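Local atomic coordinates of acyl-coenzyme A oxidase (Caenorhabditis elegans, PDB entry 5K3H), a protein that catalyses the FAD-dependent desaturation of acyl-CoA thioesters to (2E)-enoyl-CoA with release of hydrogen peroxide, the first step of peroxisomal beta-oxidation. Residues R143-T148 with S196-V201; T17-T22 with N610-L615. All blocks are in the same frame, centred on the assembly; numbering follows the deposited sequence.

Interaction 1 of 2, residues R143-T148 with S196-V201; sequences REIIGT and SSNYAV
Residues 145-148 and 196-201 run in directions 70° apart as they enter the parallel-paired strands 147-150 and 199-208, and just ahead of those strands Ile146 O accepts two backbone N-H groups. Tyr199 N reaches Ile146 O at 3.1 Å and nearly straight; Asn198 N comes to the same Ile146 O at 2.9 Å on a more bent line. Farther on, Val201 N bonds to Thr148 O at 3.0 Å, while the return bond from Thr148 N to Tyr199 O is weak. The side chain of Asn198 adds a third grip on Ile146. Its CG sits between its own backbone N and carbonyl carbon (chi1 44°), which folds the amide back until OD1 accepts from Ile146 N at 2.9 Å, the donor tilted 25° from the amide carbonyl plane. With an alanine here, the buried N-H of Ile146 would probably be left without its acceptor and residues 145-146 less firmly tied to the strand. The Ile146 side chain packs through CG2 on Ser197 CA at 3.8 Å. Next to this, CG2 of Ile145 touches CE1 of Tyr199 at 3.7 Å, the two side chains crossing at about a right angle, and the Tyr199 hydroxyl hydrogen-bonds to Glu225. Past the Gly147 backbone, the CG2 methyl of Thr148 lies 3.6 Å from Ser197 OG; Thr148 OG1 bonds to Gly191 O and Ser197 OG to Asn192 O. Chemically, then, this is a buried join of backbone bonds flanked by side-chain packing, with N-H and C=O of Ile146 both satisfied just before FAD-binding Tyr149.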
loop_
_atom_site.group_PDB
_atom_site.type_symbol
_atom_site.label_atom_id
_atom_site.label_comp_id
_atom_site.label_asym_id
_atom_site.label_seq_id
_atom_site.Cartn_x
_atom_site.Cartn_y
_atom_site.Cartn_z
ATOM N N ARG B 143 29.232 -18.638 12.937
ATOM C CA ARG B 143 28.990 -17.217 13.158
ATOM C C ARG B 143 30.265 -16.507 13.600
ATOM O O ARG B 143 30.208 -15.544 14.377
ATOM C CB ARG B 143 27.843 -16.982 14.152
ATOM C CG ARG B 143 26.528 -17.664 13.734
ATOM C CD ARG B 143 25.333 -17.359 14.665
ATOM N NE ARG B 143 24.050 -17.464 13.942
ATOM C CZ ARG B 143 22.858 -17.688 14.509
ATOM N NH1 ARG B 143 22.763 -17.850 15.811
ATOM N NH2 ARG B 143 21.754 -17.761 13.776
ATOM N N GLU B 144 31.430 -16.993 13.123
ATOM C CA GLU B 144 32.696 -16.290 13.347
ATOM C C GLU B 144 32.811 -15.054 12.484
ATOM O O GLU B 144 33.591 -14.147 12.812
ATOM C CB GLU B 144 33.907 -17.175 13.049
ATOM C CG GLU B 144 34.020 -18.421 13.891
ATOM C CD GLU B 144 35.251 -19.247 13.547
ATOM O OE1 GLU B 144 36.264 -18.681 13.071
ATOM O OE2 GLU B 144 35.182 -20.487 13.698
ATOM N N ILE B 145 32.057 -15.027 11.379
ATOM C CA ILE B 145 32.024 -13.937 10.419
ATOM C C ILE B 145 30.568 -13.626 10.106
ATOM O O ILE B 145 29.659 -14.424 10.364
ATOM C CB ILE B 145 32.796 -14.288 9.130
ATOM C CG1 ILE B 145 32.243 -15.570 8.504
ATOM C CG2 ILE B 145 34.275 -14.408 9.417
ATOM C CD1 ILE B 145 32.905 -15.913 7.173
ATOM N N ILE B 146 30.347 -12.432 9.568
ATOM C CA ILE B 146 29.023 -12.016 9.137
ATOM C C ILE B 146 29.119 -11.700 7.654
ATOM O O ILE B 146 29.922 -10.852 7.238
ATOM C CB ILE B 146 28.511 -10.816 9.945
ATOM C CG1 ILE B 146 28.444 -11.175 11.428
ATOM C CG2 ILE B 146 27.152 -10.364 9.446
ATOM C CD1 ILE B 146 28.040 -10.027 12.309
ATOM N N GLY B 147 28.300 -12.382 6.856
ATOM C CA GLY B 147 28.371 -12.258 5.422
ATOM C C GLY B 147 27.017 -11.920 4.829
ATOM O O GLY B 147 25.971 -12.044 5.468
ATOM N N THR B 148 27.071 -11.470 3.581
ATOM C CA THR B 148 25.892 -11.211 2.778
ATOM C C THR B 148 26.242 -11.579 1.340
ATOM O O THR B 148 27.339 -12.066 1.050
ATOM C CB THR B 148 25.438 -9.748 2.950
ATOM O OG1 THR B 148 24.249 -9.496 2.187
ATOM C CG2 THR B 148 26.542 -8.786 2.516
ATOM N N SER B 196 27.011 -4.226 8.992
ATOM C CA SER B 196 27.104 -5.445 9.797
ATOM C C SER B 196 28.113 -6.441 9.246
ATOM O O SER B 196 28.872 -7.046 10.016
ATOM C CB SER B 196 25.741 -6.148 9.885
ATOM O OG SER B 196 24.744 -5.328 10.470
ATOM N N SER B 197 28.111 -6.661 7.935
ATOM C CA SER B 197 28.915 -7.725 7.360
ATOM C C SER B 197 30.391 -7.351 7.308
ATOM O O SER B 197 30.750 -6.197 7.058
ATOM C CB SER B 197 28.406 -8.062 5.956
ATOM O OG SER B 197 27.112 -8.629 6.021
ATOM N N ASN B 198 31.252 -8.333 7.554
ATOM C CA ASN B 198 32.665 -8.163 7.266
ATOM C C ASN B 198 33.134 -8.978 6.073
ATOM O O ASN B 198 34.254 -8.766 5.603
ATOM C CB ASN B 198 33.533 -8.471 8.505
ATOM C CG ASN B 198 33.109 -9.723 9.260
ATOM O OD1 ASN B 198 32.469 -10.632 8.729
ATOM N ND2 ASN B 198 33.460 -9.759 10.530
ATOM N N TYR B 199 32.301 -9.872 5.557
ATOM C CA TYR B 199 32.560 -10.596 4.319
ATOM C C TYR B 199 31.356 -10.460 3.393
ATOM O O TYR B 199 30.252 -10.122 3.830
ATOM C CB TYR B 199 32.868 -12.079 4.599
ATOM C CG TYR B 199 34.268 -12.303 5.142
ATOM C CD1 TYR B 199 34.602 -11.923 6.452
ATOM C CD2 TYR B 199 35.241 -12.936 4.371
ATOM C CE1 TYR B 199 35.881 -12.113 6.957
ATOM C CE2 TYR B 199 36.513 -13.137 4.867
ATOM C CZ TYR B 199 36.830 -12.727 6.165
ATOM O OH TYR B 199 38.099 -12.941 6.667
ATOM N N ALA B 200 31.580 -10.698 2.101
ATOM C CA ALA B 200 30.466 -10.851 1.168
ATOM C C ALA B 200 30.857 -11.778 0.030
ATOM O O ALA B 200 32.010 -11.811 -0.394
ATOM C CB ALA B 200 30.017 -9.502 0.593
ATOM N N VAL B 201 29.890 -12.527 -0.478
ATOM C CA VAL B 201 30.054 -13.154 -1.783
ATOM C C VAL B 201 29.614 -12.116 -2.815
ATOM O O VAL B 201 28.463 -11.668 -2.808
ATOM C CB VAL B 201 29.241 -14.454 -1.899
ATOM C CG1 VAL B 201 29.349 -15.027 -3.312
ATOM C CG2 VAL B 201 29.674 -15.491 -0.844
#

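Interaction 2 of 2, residues T17-T22 with N610-L615; sequences TAERLT and NAVSLL
The flat guanidinium of Arg20 meets the CG1 methyl of Val612 obliquely, the methyl lying 3.9 Å from Arg20 NE and 3.7 Å from Arg20 CG, with the two side chains crossing at about a right angle. The arginine chain is extended from CG to NE, which carries its charged end past the valine to a salt bridge with Asp616, one residue beyond the segment. The other valine branch, Val612 CG2, rests against Glu19 CB at 3.8 Å, so the two methyls of Val612 are divided between neighbouring residues of the first helix. Glu19 then bends at chi2 (-58°), and its carboxylate is paired with Lys333 and Arg608. This is helix-on-helix packing: helix 14-21 near the N-terminus lies across helix 590-616 of the C-terminal helical region, with the local axes 7.8 Å apart at 90°. No direct hydrogen bond joins the two segments. A water takes that role instead, donating to Glu19 O at 2.8 Å and accepting from Ser613 OG over a short 2.5 Å. Around this bridge Ser613 OG also bonds to Asn5 ND2, Thr22 OG1 to Pro609 O, and Asn610 ND2 to Thr24 OG1.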
loop_
_atom_site.group_PDB
_atom_site.type_symbol
_atom_site.label_atom_id
_atom_site.label_comp_id
_atom_site.label_asym_id
_atom_site.label_seq_id
_atom_site.Cartn_x
_atom_site.Cartn_y
_atom_site.Cartn_z
ATOM N N THR B 17 -14.467 -14.527 21.905
ATOM C CA THR B 17 -14.785 -15.908 22.269
ATOM C C THR B 17 -16.029 -16.434 21.540
ATOM O O THR B 17 -16.038 -17.579 21.083
ATOM C CB THR B 17 -14.950 -16.022 23.777
ATOM O OG1 THR B 17 -13.718 -15.638 24.393
ATOM C CG2 THR B 17 -15.251 -17.456 24.152
ATOM N N ALA B 18 -17.080 -15.617 21.410
ATOM C CA ALA B 18 -18.275 -16.054 20.689
ATOM C C ALA B 18 -17.945 -16.480 19.259
ATOM O O ALA B 18 -18.521 -17.450 18.743
ATOM C CB ALA B 18 -19.322 -14.941 20.665
ATOM N N GLU B 19 -17.014 -15.784 18.606
ATOM C CA GLU B 19 -16.622 -16.167 17.254
ATOM C C GLU B 19 -15.774 -17.433 17.234
ATOM O O GLU B 19 -15.655 -18.075 16.184
ATOM C CB GLU B 19 -15.865 -15.031 16.573
ATOM C CG GLU B 19 -16.683 -13.759 16.362
ATOM C CD GLU B 19 -17.922 -14.017 15.528
ATOM O OE1 GLU B 19 -17.857 -14.875 14.594
ATOM O OE2 GLU B 19 -18.969 -13.373 15.818
ATOM N N ARG B 20 -15.156 -17.785 18.356
ATOM C CA ARG B 20 -14.348 -18.988 18.429
ATOM C C ARG B 20 -15.177 -20.220 18.751
ATOM O O ARG B 20 -14.859 -21.319 18.266
ATOM C CB ARG B 20 -13.230 -18.793 19.461
ATOM C CG ARG B 20 -12.182 -17.753 19.000
ATOM C CD ARG B 20 -11.107 -17.450 20.058
ATOM N NE ARG B 20 -9.895 -16.862 19.474
ATOM C CZ ARG B 20 -9.109 -15.981 20.092
ATOM N NH1 ARG B 20 -9.376 -15.551 21.318
ATOM N NH2 ARG B 20 -8.029 -15.538 19.492
ATOM N N LEU B 21 -16.262 -20.047 19.518
ATOM C CA LEU B 21 -17.097 -21.174 19.926
ATOM C C LEU B 21 -17.815 -21.835 18.762
ATOM O O LEU B 21 -18.210 -22.997 18.888
ATOM C CB LEU B 21 -18.115 -20.722 20.977
ATOM C CG LEU B 21 -17.496 -20.424 22.349
ATOM C CD1 LEU B 21 -18.528 -19.807 23.270
ATOM C CD2 LEU B 21 -16.895 -21.678 22.945
ATOM N N THR B 22 -17.963 -21.147 17.625
ATOM C CA THR B 22 -18.624 -21.702 16.452
ATOM C C THR B 22 -17.686 -22.556 15.586
ATOM O O THR B 22 -18.117 -23.076 14.544
ATOM C CB THR B 22 -19.267 -20.561 15.633
ATOM O OG1 THR B 22 -18.299 -19.551 15.303
ATOM C CG2 THR B 22 -20.430 -19.903 16.401
ATOM N N ASN B 610 -16.256 -20.068 11.084
ATOM C CA ASN B 610 -14.946 -20.678 11.147
ATOM C C ASN B 610 -13.838 -19.678 10.892
ATOM O O ASN B 610 -12.660 -20.062 10.930
ATOM C CB ASN B 610 -14.841 -21.824 10.133
ATOM C CG ASN B 610 -15.319 -23.137 10.692
ATOM O OD1 ASN B 610 -15.168 -23.411 11.900
ATOM N ND2 ASN B 610 -15.905 -23.963 9.836
ATOM N N ALA B 611 -14.183 -18.421 10.595
ATOM C CA ALA B 611 -13.177 -17.481 10.088
ATOM C C ALA B 611 -12.096 -17.196 11.134
ATOM O O ALA B 611 -10.900 -17.246 10.825
ATOM C CB ALA B 611 -13.838 -16.191 9.598
ATOM N N VAL B 612 -12.498 -16.847 12.366
ATOM C CA VAL B 612 -11.516 -16.602 13.426
ATOM C C VAL B 612 -10.715 -17.873 13.726
ATOM O O VAL B 612 -9.497 -17.816 13.944
ATOM C CB VAL B 612 -12.204 -16.033 14.691
ATOM C CG1 VAL B 612 -11.245 -16.014 15.870
ATOM C CG2 VAL B 612 -12.712 -14.606 14.431
ATOM N N SER B 613 -11.366 -19.044 13.695
ATOM C CA SER B 613 -10.648 -20.277 14.008
ATOM C C SER B 613 -9.658 -20.637 12.907
ATOM O O SER B 613 -8.546 -21.101 13.193
ATOM C CB SER B 613 -11.636 -21.406 14.261
ATOM O OG SER B 613 -12.467 -21.088 15.377
ATOM N N LEU B 614 -10.016 -20.380 11.648
ATOM C CA LEU B 614 -9.092 -20.607 10.538
ATOM C C LEU B 614 -7.819 -19.789 10.673
ATOM O O LEU B 614 -6.745 -20.240 10.256
ATOM C CB LEU B 614 -9.762 -20.269 9.198
ATOM C CG LEU B 614 -10.804 -21.265 8.690
ATOM C CD1 LEU B 614 -11.635 -20.623 7.625
ATOM C CD2 LEU B 614 -10.124 -22.559 8.173
ATOM N N LEU B 615 -7.909 -18.601 11.264
ATOM C CA LEU B 615 -6.727 -17.787 11.470
ATOM C C LEU B 615 -6.016 -18.132 12.773
ATOM O O LEU B 615 -4.785 -18.096 12.813
ATOM C CB LEU B 615 -7.112 -16.311 11.445
ATOM C CG LEU B 615 -7.630 -15.854 10.078
ATOM C CD1 LEU B 615 -8.412 -14.561 10.247
ATOM C CD2 LEU B 615 -6.481 -15.694 9.064
HETATM O O HOH W 1 -14.270 -19.713 14.382
#

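In the fold
Interactions 1 and 2 sit across the chain from one another, with their own centres 45 Å apart and nearest atoms about 27 Å apart; the sequence between 22 and 610 contains all of interaction 1. The FAD site is shared between the two subunits and is empty of FAD in this apo form. Interaction 1 adjoins residues that bind the cofactor: the Thr148 side chain is about 4 Å from Gly191, and the side chain of Val201 about 4 Å from that of Tyr149. Interaction 2 is only in the neighbourhood of the site, the Glu19 side chain being about 8 Å from that of Gln341 and about 11 Å from that of Arg320, residues that the partner subunit's Tyr149 and Gly191 complement.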